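PDB 4HSQ: putative fimbrial subunit, which is the major pilin SpaD of Corynebacterium diphtheriae, here as its domains D2 and D3, and probably builds the pilus shaft and serves in adhesion. Local coordinates for residues A[49-60]-A[101-112]; A[166-174]-A[180-188]. All blocks are in the same frame, centred on the assembly; numbering follows the deposited sequence.

Contact 1 of 2, residues A[49-60]-A[101-112]; sequences KRLDFQKVTEVK and MSLTFEVKRKEV
Arg50 and Arg109 run side by side in the same direction, their guanidinium planes 64° apart. Both donate to Val112 O: Arg50 NH1 at 2.8 Å, with the oxygen lying out of the Arg50 guanidinium plane, and Arg109 NH2 at 3.0 Å, on a lone pair. Arg109 NE adds a bond to Glu111 O, so two carbonyls in its plane fix the rotation of the Arg109 guanidinium. The strands 51-60 and 101-109 are antiparallel neighbours in one sheet of the D2 domain. Two classic beta bulges interrupt the pairing: Gln54 and Lys55 face Glu106, and Thr57 and Glu58 face Thr104.

Leu51, Phe53, Val56, Val59, Leu103, Phe105 and Val107 share the face that packs on strands 71-73 and 41-46. The Phe53 and Phe105 side chains cross at about a right angle, and Phe105 CD1 meets the edge of the Phe53 ring, 3.9 Å from Phe53 CD1. Val56 CG1 sits 3.6 Å from Leu103 CD1.

On the other face Lys55 NZ bridges to Glu106 OE1 at 3.1 Å, on the syn side but out of the carboxylate plane. A bend at the end of the lysine chain (chi4 -81°) brings NZ there. A water joins Glu58 OE1, Ser102 OG and Thr104 OG1; Lys26 NZ also bonds Ser102 OG, and Thr24 OG1 bonds Thr104 OG1. One face is thus mostly apolar, with Arg109 at its end, and the other is polar; the shared Val112 carbonyl probably eases the closeness of two like charges.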
loop_
_atom_site.group_PDB
_atom_site.type_symbol
_atom_site.label_atom_id
_atom_site.label_comp_id
_atom_site.label_asym_id
_atom_site.label_seq_id
_atom_site.Cartn_x
_atom_site.Cartn_y
_atom_site.Cartn_z
ATOM N N LYS A 49 -11.982 -3.083 0.401
ATOM C CA LYS A 49 -12.528 -2.914 -0.947
ATOM C C LYS A 49 -11.592 -2.140 -1.900
ATOM O O LYS A 49 -11.709 -2.296 -3.107
ATOM C CB LYS A 49 -13.913 -2.253 -0.895
ATOM C CG LYS A 49 -15.008 -3.123 -0.225
ATOM C CD LYS A 49 -15.348 -4.458 -0.929
ATOM C CE LYS A 49 -16.450 -4.343 -1.957
ATOM N NZ LYS A 49 -16.729 -5.647 -2.616
ATOM N N ARG A 50 -10.620 -1.391 -1.368
ATOM C CA ARG A 50 -9.648 -0.663 -2.185
ATOM C C ARG A 50 -8.525 -1.596 -2.664
ATOM O O ARG A 50 -7.672 -1.185 -3.438
ATOM C CB ARG A 50 -9.071 0.526 -1.380
ATOM C CG ARG A 50 -10.152 1.586 -1.106
ATOM C CD ARG A 50 -9.667 2.593 -0.072
ATOM N NE ARG A 50 -9.584 1.967 1.258
ATOM C CZ ARG A 50 -9.239 2.608 2.366
ATOM N NH1 ARG A 50 -8.905 3.887 2.320
ATOM N NH2 ARG A 50 -9.169 1.957 3.524
ATOM N N LEU A 51 -8.513 -2.855 -2.205
ATOM C CA LEU A 51 -7.457 -3.768 -2.656
ATOM C C LEU A 51 -7.926 -4.633 -3.766
ATOM O O LEU A 51 -9.073 -5.048 -3.759
ATOM C CB LEU A 51 -6.996 -4.674 -1.520
ATOM C CG LEU A 51 -6.348 -3.994 -0.299
ATOM C CD1 LEU A 51 -6.057 -5.027 0.782
ATOM C CD2 LEU A 51 -5.087 -3.192 -0.716
ATOM N N ASP A 52 -7.012 -4.930 -4.716
ATOM C CA ASP A 52 -7.187 -5.917 -5.773
ATOM C C ASP A 52 -6.271 -7.046 -5.451
ATOM O O ASP A 52 -5.035 -6.869 -5.518
ATOM C CB ASP A 52 -6.818 -5.359 -7.164
ATOM C CG ASP A 52 -7.838 -4.433 -7.780
ATOM O OD1 ASP A 52 -9.052 -4.619 -7.515
ATOM O OD2 ASP A 52 -7.436 -3.575 -8.591
ATOM N N PHE A 53 -6.833 -8.206 -5.103
ATOM C CA PHE A 53 -6.025 -9.393 -4.851
ATOM C C PHE A 53 -5.289 -9.774 -6.149
ATOM O O PHE A 53 -5.905 -9.744 -7.214
ATOM C CB PHE A 53 -6.951 -10.552 -4.387
ATOM C CG PHE A 53 -6.281 -11.895 -4.368
ATOM C CD1 PHE A 53 -5.373 -12.225 -3.365
ATOM C CD2 PHE A 53 -6.545 -12.836 -5.360
ATOM C CE1 PHE A 53 -4.728 -13.469 -3.362
ATOM C CE2 PHE A 53 -5.924 -14.090 -5.340
ATOM C CZ PHE A 53 -5.019 -14.399 -4.338
ATOM N N GLN A 54 -4.002 -10.108 -6.071
ATOM C CA GLN A 54 -3.187 -10.509 -7.224
ATOM C C GLN A 54 -3.042 -12.028 -7.277
ATOM O O GLN A 54 -3.524 -12.668 -8.218
ATOM C CB GLN A 54 -1.784 -9.862 -7.178
ATOM C CG GLN A 54 -1.798 -8.324 -7.084
ATOM C CD GLN A 54 -2.532 -7.685 -8.231
ATOM O OE1 GLN A 54 -3.602 -7.075 -8.084
ATOM N NE2 GLN A 54 -1.988 -7.821 -9.385
ATOM N N LYS A 55 -2.378 -12.604 -6.254
ATOM C CA LYS A 55 -2.089 -14.039 -6.219
ATOM C C LYS A 55 -1.549 -14.447 -4.885
ATOM O O LYS A 55 -1.039 -13.616 -4.127
ATOM C CB LYS A 55 -1.022 -14.397 -7.312
ATOM C CG LYS A 55 0.352 -13.696 -7.124
ATOM C CD LYS A 55 1.434 -14.208 -8.079
ATOM C CE LYS A 55 2.734 -13.442 -7.885
ATOM N NZ LYS A 55 2.737 -12.118 -8.584
ATOM N N VAL A 56 -1.597 -15.761 -4.624
ATOM C CA VAL A 56 -0.934 -16.358 -3.477
ATOM C C VAL A 56 0.503 -16.530 -3.931
ATOM O O VAL A 56 0.708 -16.940 -5.079
ATOM C CB VAL A 56 -1.608 -17.707 -3.072
ATOM C CG1 VAL A 56 -0.746 -18.494 -2.064
ATOM C CG2 VAL A 56 -3.027 -17.478 -2.529
ATOM N N THR A 57 1.481 -16.169 -3.102
ATOM C CA THR A 57 2.898 -16.321 -3.475
ATOM C C THR A 57 3.482 -17.538 -2.754
ATOM O O THR A 57 4.381 -18.202 -3.285
ATOM C CB THR A 57 3.711 -15.049 -3.175
ATOM O OG1 THR A 57 3.694 -14.827 -1.787
ATOM C CG2 THR A 57 3.174 -13.810 -3.874
ATOM N N GLU A 58 2.973 -17.846 -1.551
ATOM C CA GLU A 58 3.478 -19.021 -0.834
ATOM C C GLU A 58 2.515 -19.513 0.210
ATOM O O GLU A 58 1.898 -18.721 0.912
ATOM C CB GLU A 58 4.839 -18.708 -0.153
ATOM C CG GLU A 58 5.432 -19.868 0.627
ATOM C CD GLU A 58 6.694 -19.435 1.339
ATOM O OE1 GLU A 58 6.582 -18.782 2.400
ATOM O OE2 GLU A 58 7.793 -19.691 0.800
ATOM N N VAL A 59 2.401 -20.840 0.301
ATOM C CA VAL A 59 1.684 -21.563 1.350
ATOM C C VAL A 59 2.701 -22.558 1.910
ATOM O O VAL A 59 3.251 -23.349 1.145
ATOM C CB VAL A 59 0.363 -22.259 0.926
ATOM C CG1 VAL A 59 -0.307 -22.860 2.145
ATOM C CG2 VAL A 59 -0.594 -21.282 0.247
ATOM N N LYS A 60 2.987 -22.487 3.211
ATOM C CA LYS A 60 3.957 -23.383 3.852
ATOM C C LYS A 60 3.370 -24.082 5.065
ATOM O O LYS A 60 2.635 -23.462 5.834
ATOM C CB LYS A 60 5.180 -22.579 4.335
ATOM C CG LYS A 60 6.299 -22.400 3.342
ATOM C CD LYS A 60 7.429 -21.580 3.970
ATOM C CE LYS A 60 8.584 -22.414 4.458
ATOM N NZ LYS A 60 9.722 -21.564 4.891
HETATM N N MSE A 101 2.020 -22.850 10.136
HETATM C CA MSE A 101 1.382 -22.600 8.845
HETATM C C MSE A 101 1.693 -21.181 8.414
HETATM O O MSE A 101 1.668 -20.252 9.237
HETATM C CB MSE A 101 -0.146 -22.791 8.930
HETATM C CG MSE A 101 -0.552 -24.126 9.517
HETATM SE SE MSE A 101 0.163 -25.584 8.489
HETATM C CE MSE A 101 -0.650 -25.235 6.745
ATOM N N SER A 102 1.900 -20.985 7.121
ATOM C CA SER A 102 2.196 -19.653 6.638
ATOM C C SER A 102 1.547 -19.427 5.305
ATOM O O SER A 102 1.568 -20.306 4.450
ATOM C CB SER A 102 3.705 -19.445 6.529
ATOM O OG SER A 102 4.009 -18.090 6.243
ATOM N N LEU A 103 0.984 -18.234 5.122
ATOM C CA LEU A 103 0.389 -17.853 3.847
ATOM C C LEU A 103 0.873 -16.477 3.482
ATOM O O LEU A 103 0.660 -15.551 4.249
ATOM C CB LEU A 103 -1.172 -17.878 3.895
ATOM C CG LEU A 103 -1.899 -17.119 2.746
ATOM C CD1 LEU A 103 -1.706 -17.832 1.387
ATOM C CD2 LEU A 103 -3.387 -16.899 3.046
ATOM N N THR A 104 1.456 -16.330 2.288
ATOM C CA THR A 104 1.849 -15.014 1.786
ATOM C C THR A 104 1.097 -14.772 0.496
ATOM O O THR A 104 1.078 -15.636 -0.398
ATOM C CB THR A 104 3.386 -14.874 1.581
ATOM O OG1 THR A 104 4.028 -15.051 2.846
ATOM C CG2 THR A 104 3.773 -13.462 1.061
ATOM N N PHE A 105 0.486 -13.591 0.383
ATOM C CA PHE A 105 -0.239 -13.277 -0.842
ATOM C C PHE A 105 -0.008 -11.825 -1.189
ATOM O O PHE A 105 0.347 -11.007 -0.330
ATOM C CB PHE A 105 -1.737 -13.622 -0.750
ATOM C CG PHE A 105 -2.518 -12.808 0.260
ATOM C CD1 PHE A 105 -3.216 -11.673 -0.131
ATOM C CD2 PHE A 105 -2.654 -13.248 1.580
ATOM C CE1 PHE A 105 -3.934 -10.921 0.807
ATOM C CE2 PHE A 105 -3.368 -12.494 2.514
ATOM C CZ PHE A 105 -4.009 -11.343 2.121
ATOM N N GLU A 106 -0.245 -11.515 -2.449
ATOM C CA GLU A 106 0.014 -10.221 -3.016
ATOM C C GLU A 106 -1.251 -9.479 -3.367
ATOM O O GLU A 106 -2.211 -10.063 -3.872
ATOM C CB GLU A 106 0.880 -10.456 -4.246
ATOM C CG GLU A 106 1.389 -9.222 -4.956
ATOM C CD GLU A 106 2.043 -9.632 -6.259
ATOM O OE1 GLU A 106 3.143 -10.225 -6.212
ATOM O OE2 GLU A 106 1.424 -9.424 -7.323
ATOM N N VAL A 107 -1.229 -8.154 -3.115
ATOM C CA VAL A 107 -2.327 -7.225 -3.411
ATOM C C VAL A 107 -1.782 -5.959 -4.046
ATOM O O VAL A 107 -0.565 -5.685 -3.966
ATOM C CB VAL A 107 -3.137 -6.864 -2.107
ATOM C CG1 VAL A 107 -3.866 -8.082 -1.526
ATOM C CG2 VAL A 107 -2.256 -6.189 -1.045
ATOM N N LYS A 108 -2.686 -5.138 -4.582
ATOM C CA LYS A 108 -2.406 -3.779 -5.046
ATOM C C LYS A 108 -3.484 -2.898 -4.491
ATOM O O LYS A 108 -4.659 -3.248 -4.599
ATOM C CB LYS A 108 -2.365 -3.626 -6.581
ATOM C CG LYS A 108 -1.161 -4.336 -7.227
ATOM C CD LYS A 108 -1.190 -4.223 -8.762
ATOM C CE LYS A 108 -0.031 -5.019 -9.350
ATOM N NZ LYS A 108 -0.020 -4.987 -10.845
ATOM N N ARG A 109 -3.105 -1.742 -3.950
ATOM C CA ARG A 109 -4.101 -0.781 -3.476
ATOM C C ARG A 109 -4.483 0.088 -4.669
ATOM O O ARG A 109 -3.610 0.729 -5.250
ATOM C CB ARG A 109 -3.557 0.044 -2.309
ATOM C CG ARG A 109 -4.607 0.981 -1.734
ATOM C CD ARG A 109 -3.986 1.733 -0.589
ATOM N NE ARG A 109 -4.883 2.727 -0.018
ATOM C CZ ARG A 109 -4.735 3.204 1.210
ATOM N NH1 ARG A 109 -3.751 2.767 1.978
ATOM N NH2 ARG A 109 -5.590 4.101 1.689
ATOM N N LYS A 110 -5.776 0.097 -5.051
ATOM C CA LYS A 110 -6.231 0.791 -6.265
ATOM C C LYS A 110 -6.279 2.287 -6.123
ATOM O O LYS A 110 -6.243 3.007 -7.125
ATOM C CB LYS A 110 -7.677 0.359 -6.646
ATOM C CG LYS A 110 -7.913 -1.098 -6.861
ATOM C CD LYS A 110 -9.387 -1.316 -7.217
ATOM C CE LYS A 110 -10.190 -1.789 -6.037
ATOM N NZ LYS A 110 -11.611 -2.023 -6.401
ATOM N N GLU A 111 -6.495 2.757 -4.894
ATOM C CA GLU A 111 -6.647 4.180 -4.620
ATOM C C GLU A 111 -6.507 4.466 -3.158
ATOM O O GLU A 111 -6.617 3.555 -2.339
ATOM C CB GLU A 111 -8.073 4.633 -5.055
ATOM C CG GLU A 111 -9.194 3.937 -4.304
ATOM C CD GLU A 111 -10.592 4.438 -4.608
ATOM O OE1 GLU A 111 -10.747 5.625 -4.987
ATOM O OE2 GLU A 111 -11.542 3.648 -4.407
ATOM N N VAL A 112 -6.311 5.739 -2.822
ATOM C CA VAL A 112 -6.276 6.149 -1.427
ATOM C C VAL A 112 -7.683 5.966 -0.830
ATOM O O VAL A 112 -7.833 5.390 0.237
ATOM C CB VAL A 112 -5.766 7.611 -1.328
ATOM C CG1 VAL A 112 -6.020 8.213 0.062
ATOM C CG2 VAL A 112 -4.290 7.686 -1.700
HETATM O O HOH W 1 -11.286 -4.767 -5.254
HETATM O O HOH W 2 4.335 -17.764 3.461
#

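Contact 2 of 2, residues A[166-174]-A[180-188]; sequences AEFELYQCT and GKGPLTVDG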
loop_
_atom_site.group_PDB
_atom_site.type_symbol
_atom_site.label_atom_id
_atom_site.label_comp_id
_atom_site.label_asym_id
_atom_site.label_seq_id
_atom_site.Cartn_x
_atom_site.Cartn_y
_atom_site.Cartn_z
ATOM N N ALA A 166 2.357 23.043 -16.442
ATOM C CA ALA A 166 3.638 22.771 -15.776
ATOM C C ALA A 166 3.791 21.272 -15.675
ATOM O O ALA A 166 2.820 20.591 -15.317
ATOM C CB ALA A 166 3.686 23.424 -14.393
ATOM N N GLU A 167 4.997 20.749 -15.971
ATOM C CA GLU A 167 5.234 19.310 -15.937
ATOM C C GLU A 167 6.176 18.926 -14.819
ATOM O O GLU A 167 7.178 19.600 -14.577
ATOM C CB GLU A 167 5.754 18.790 -17.281
ATOM C CG GLU A 167 4.689 18.841 -18.368
ATOM C CD GLU A 167 5.141 18.518 -19.780
ATOM O OE1 GLU A 167 6.313 18.123 -19.978
ATOM O OE2 GLU A 167 4.305 18.663 -20.698
ATOM N N PHE A 168 5.832 17.823 -14.137
ATOM C CA PHE A 168 6.584 17.347 -12.992
ATOM C C PHE A 168 6.863 15.859 -13.027
ATOM O O PHE A 168 6.017 15.068 -13.454
ATOM C CB PHE A 168 5.791 17.634 -11.700
ATOM C CG PHE A 168 5.737 19.092 -11.285
ATOM C CD1 PHE A 168 6.619 19.594 -10.331
ATOM C CD2 PHE A 168 4.789 19.952 -11.827
ATOM C CE1 PHE A 168 6.538 20.938 -9.917
ATOM C CE2 PHE A 168 4.724 21.294 -11.433
ATOM C CZ PHE A 168 5.595 21.777 -10.481
ATOM N N GLU A 169 8.003 15.490 -12.430
ATOM C CA GLU A 169 8.354 14.110 -12.119
ATOM C C GLU A 169 8.367 13.956 -10.593
ATOM O O GLU A 169 8.490 14.953 -9.879
ATOM C CB GLU A 169 9.730 13.751 -12.687
ATOM C CG GLU A 169 9.734 13.626 -14.193
ATOM C CD GLU A 169 11.127 13.360 -14.709
ATOM O OE1 GLU A 169 12.103 13.824 -14.069
ATOM O OE2 GLU A 169 11.242 12.696 -15.763
ATOM N N LEU A 170 8.345 12.705 -10.113
ATOM C CA LEU A 170 8.372 12.404 -8.695
ATOM C C LEU A 170 9.531 11.505 -8.376
ATOM O O LEU A 170 9.787 10.520 -9.092
ATOM C CB LEU A 170 7.065 11.683 -8.321
ATOM C CG LEU A 170 6.911 11.329 -6.842
ATOM C CD1 LEU A 170 6.610 12.585 -6.019
ATOM C CD2 LEU A 170 5.808 10.317 -6.672
ATOM N N TYR A 171 10.185 11.793 -7.264
ATOM C CA TYR A 171 11.324 11.011 -6.809
ATOM C C TYR A 171 11.238 10.731 -5.345
ATOM O O TYR A 171 10.629 11.498 -4.613
ATOM C CB TYR A 171 12.629 11.845 -7.027
ATOM C CG TYR A 171 13.031 12.030 -8.466
ATOM C CD1 TYR A 171 14.042 11.258 -9.032
ATOM C CD2 TYR A 171 12.468 13.041 -9.244
ATOM C CE1 TYR A 171 14.433 11.437 -10.361
ATOM C CE2 TYR A 171 12.822 13.202 -10.588
ATOM C CZ TYR A 171 13.815 12.406 -11.136
ATOM O OH TYR A 171 14.208 12.595 -12.447
ATOM N N GLN A 172 11.917 9.676 -4.900
ATOM C CA GLN A 172 12.218 9.463 -3.494
ATOM C C GLN A 172 13.434 10.352 -3.260
ATOM O O GLN A 172 14.237 10.512 -4.179
ATOM C CB GLN A 172 12.540 7.992 -3.190
ATOM C CG GLN A 172 11.358 7.037 -3.346
ATOM C CD GLN A 172 11.739 5.578 -3.272
ATOM O OE1 GLN A 172 12.875 5.189 -2.982
ATOM N NE2 GLN A 172 10.783 4.729 -3.539
ATOM N N CYS A 173 13.589 10.958 -2.083
ATOM C CA CYS A 173 14.779 11.782 -1.858
ATOM C C CYS A 173 15.102 11.838 -0.384
ATOM O O CYS A 173 14.216 11.627 0.435
ATOM C CB CYS A 173 14.584 13.197 -2.424
ATOM S SG CYS A 173 13.242 14.147 -1.645
ATOM N N THR A 174 16.340 12.193 -0.037
ATOM C CA THR A 174 16.620 12.437 1.386
ATOM C C THR A 174 16.415 13.932 1.612
ATOM O O THR A 174 16.029 14.334 2.699
ATOM C CB THR A 174 17.975 11.905 1.867
ATOM O OG1 THR A 174 18.985 12.275 0.947
ATOM C CG2 THR A 174 17.968 10.392 2.063
ATOM N N GLY A 180 16.861 10.687 -4.875
ATOM C CA GLY A 180 16.990 9.243 -4.759
ATOM C C GLY A 180 16.346 8.596 -5.960
ATOM O O GLY A 180 16.448 9.109 -7.075
ATOM N N LYS A 181 15.647 7.499 -5.730
ATOM C CA LYS A 181 15.011 6.700 -6.789
ATOM C C LYS A 181 13.944 7.477 -7.565
ATOM O O LYS A 181 13.095 8.133 -6.960
ATOM C CB LYS A 181 14.382 5.466 -6.159
ATOM C CG LYS A 181 13.940 4.409 -7.165
ATOM C CD LYS A 181 13.279 3.211 -6.465
ATOM C CE LYS A 181 14.284 2.246 -5.867
ATOM N NZ LYS A 181 13.631 1.023 -5.306
ATOM N N GLY A 182 13.996 7.373 -8.886
ATOM C CA GLY A 182 13.033 8.025 -9.762
ATOM C C GLY A 182 13.563 8.310 -11.161
ATOM O O GLY A 182 14.736 8.057 -11.437
ATOM N N PRO A 183 12.739 8.873 -12.065
ATOM C CA PRO A 183 11.332 9.282 -11.861
ATOM C C PRO A 183 10.442 8.069 -11.597
ATOM O O PRO A 183 10.521 7.050 -12.284
ATOM C CB PRO A 183 10.990 10.022 -13.161
ATOM C CG PRO A 183 11.935 9.442 -14.184
ATOM C CD PRO A 183 13.200 9.178 -13.434
ATOM N N LEU A 184 9.653 8.161 -10.526
ATOM C CA LEU A 184 8.768 7.091 -10.092
ATOM C C LEU A 184 7.528 6.961 -10.961
ATOM O O LEU A 184 6.951 7.955 -11.377
ATOM C CB LEU A 184 8.316 7.358 -8.643
ATOM C CG LEU A 184 9.397 7.357 -7.552
ATOM C CD1 LEU A 184 8.787 7.675 -6.196
ATOM C CD2 LEU A 184 10.113 6.015 -7.487
ATOM N N THR A 185 7.114 5.723 -11.199
ATOM C CA THR A 185 5.871 5.427 -11.886
ATOM C C THR A 185 4.836 5.132 -10.805
ATOM O O THR A 185 5.033 4.250 -9.952
ATOM C CB THR A 185 6.021 4.278 -12.891
ATOM O OG1 THR A 185 6.949 4.675 -13.899
ATOM C CG2 THR A 185 4.677 3.893 -13.532
ATOM N N VAL A 186 3.740 5.882 -10.844
ATOM C CA VAL A 186 2.633 5.724 -9.914
ATOM C C VAL A 186 1.389 5.542 -10.763
ATOM O O VAL A 186 0.985 6.472 -11.482
ATOM C CB VAL A 186 2.496 6.875 -8.873
ATOM C CG1 VAL A 186 1.370 6.576 -7.878
ATOM C CG2 VAL A 186 3.808 7.122 -8.135
ATOM N N ASP A 187 0.791 4.340 -10.675
ATOM C CA ASP A 187 -0.417 3.920 -11.400
ATOM C C ASP A 187 -0.260 4.203 -12.924
ATOM O O ASP A 187 -1.046 4.946 -13.496
ATOM C CB ASP A 187 -1.686 4.577 -10.807
ATOM C CG ASP A 187 -3.008 3.959 -11.285
ATOM O OD1 ASP A 187 -2.970 3.059 -12.165
ATOM O OD2 ASP A 187 -4.070 4.329 -10.735
ATOM N N GLY A 188 0.801 3.652 -13.515
ATOM C CA GLY A 188 1.141 3.768 -14.932
ATOM C C GLY A 188 1.611 5.121 -15.446
ATOM O O GLY A 188 1.851 5.274 -16.648
HETATM O O HOH W 3 7.966 10.562 -11.976
HETATM O O HOH W 4 15.712 6.447 -3.046
#
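Gln172 O receives the amide of Gly180, with Gly180 N 2.7 Å away and the N-H bent to 138° at the hydrogen. On the same residue, Gln172 N donates to Lys181 O at 2.8 Å. Further along, Leu184 N points almost straight at Leu170 O, also at 2.8 Å. Between these bonds Gly182 and Pro183 are joined by a cis peptide and pass beside the Tyr171 ring. Pro183 CA lies over one face of that ring, 4.2 Å from its centroid, a CH-pi contact offset toward the rim. Gly182 CA passes 3.5 Å from Tyr171 CD1.

Strand 167-173 belongs to the prealbumin-like domain, a CnaB-type beta sandwich, and 180-188 is an irregular return along it. In its sheet the strand lies between 192-193 and 222-229, and the Cys173-Cys224 disulfide ties it to the latter.

Tyr171 OH gives a hydrogen bond to Glu169 OE1 from above the carboxylate plane, and the Glu169 chain lies alongside Pro183, with Glu169 CD 3.7 Å from Pro183 CB. Leu170 stands with CG anti to N (chi1 -178°). This brings Leu170 CD2 to 4.0 Å from both Leu184 CD1 and Val186 CG2, a small apolar cluster that Trp192 and Leu205 extend. Gln172 and Lys181 run side by side, and one water accepts from Lys181 N and donates to Gln172 OE1.

From the N terminus, contact 1 comes first. Strand 51-61 runs out, and the chain passes through strands 64-65, 71-73 and 82-87 and helix 89-93. It then returns on strand 100-109 to close a loop of 40 residues inside the first domain. Strand 142-155 carries the chain into the prealbumin-like domain, where contact 2 closes a short loop of five residues. The two contacts follow in series and neither nest nor cross. Contact 1 joins two strands of a five-stranded sheet; contact 2 fastens a loop to strand 167-173. Their centres are 25 Å apart. Their nearest atoms come within about 4 Å without touching, where the two domains adjoin.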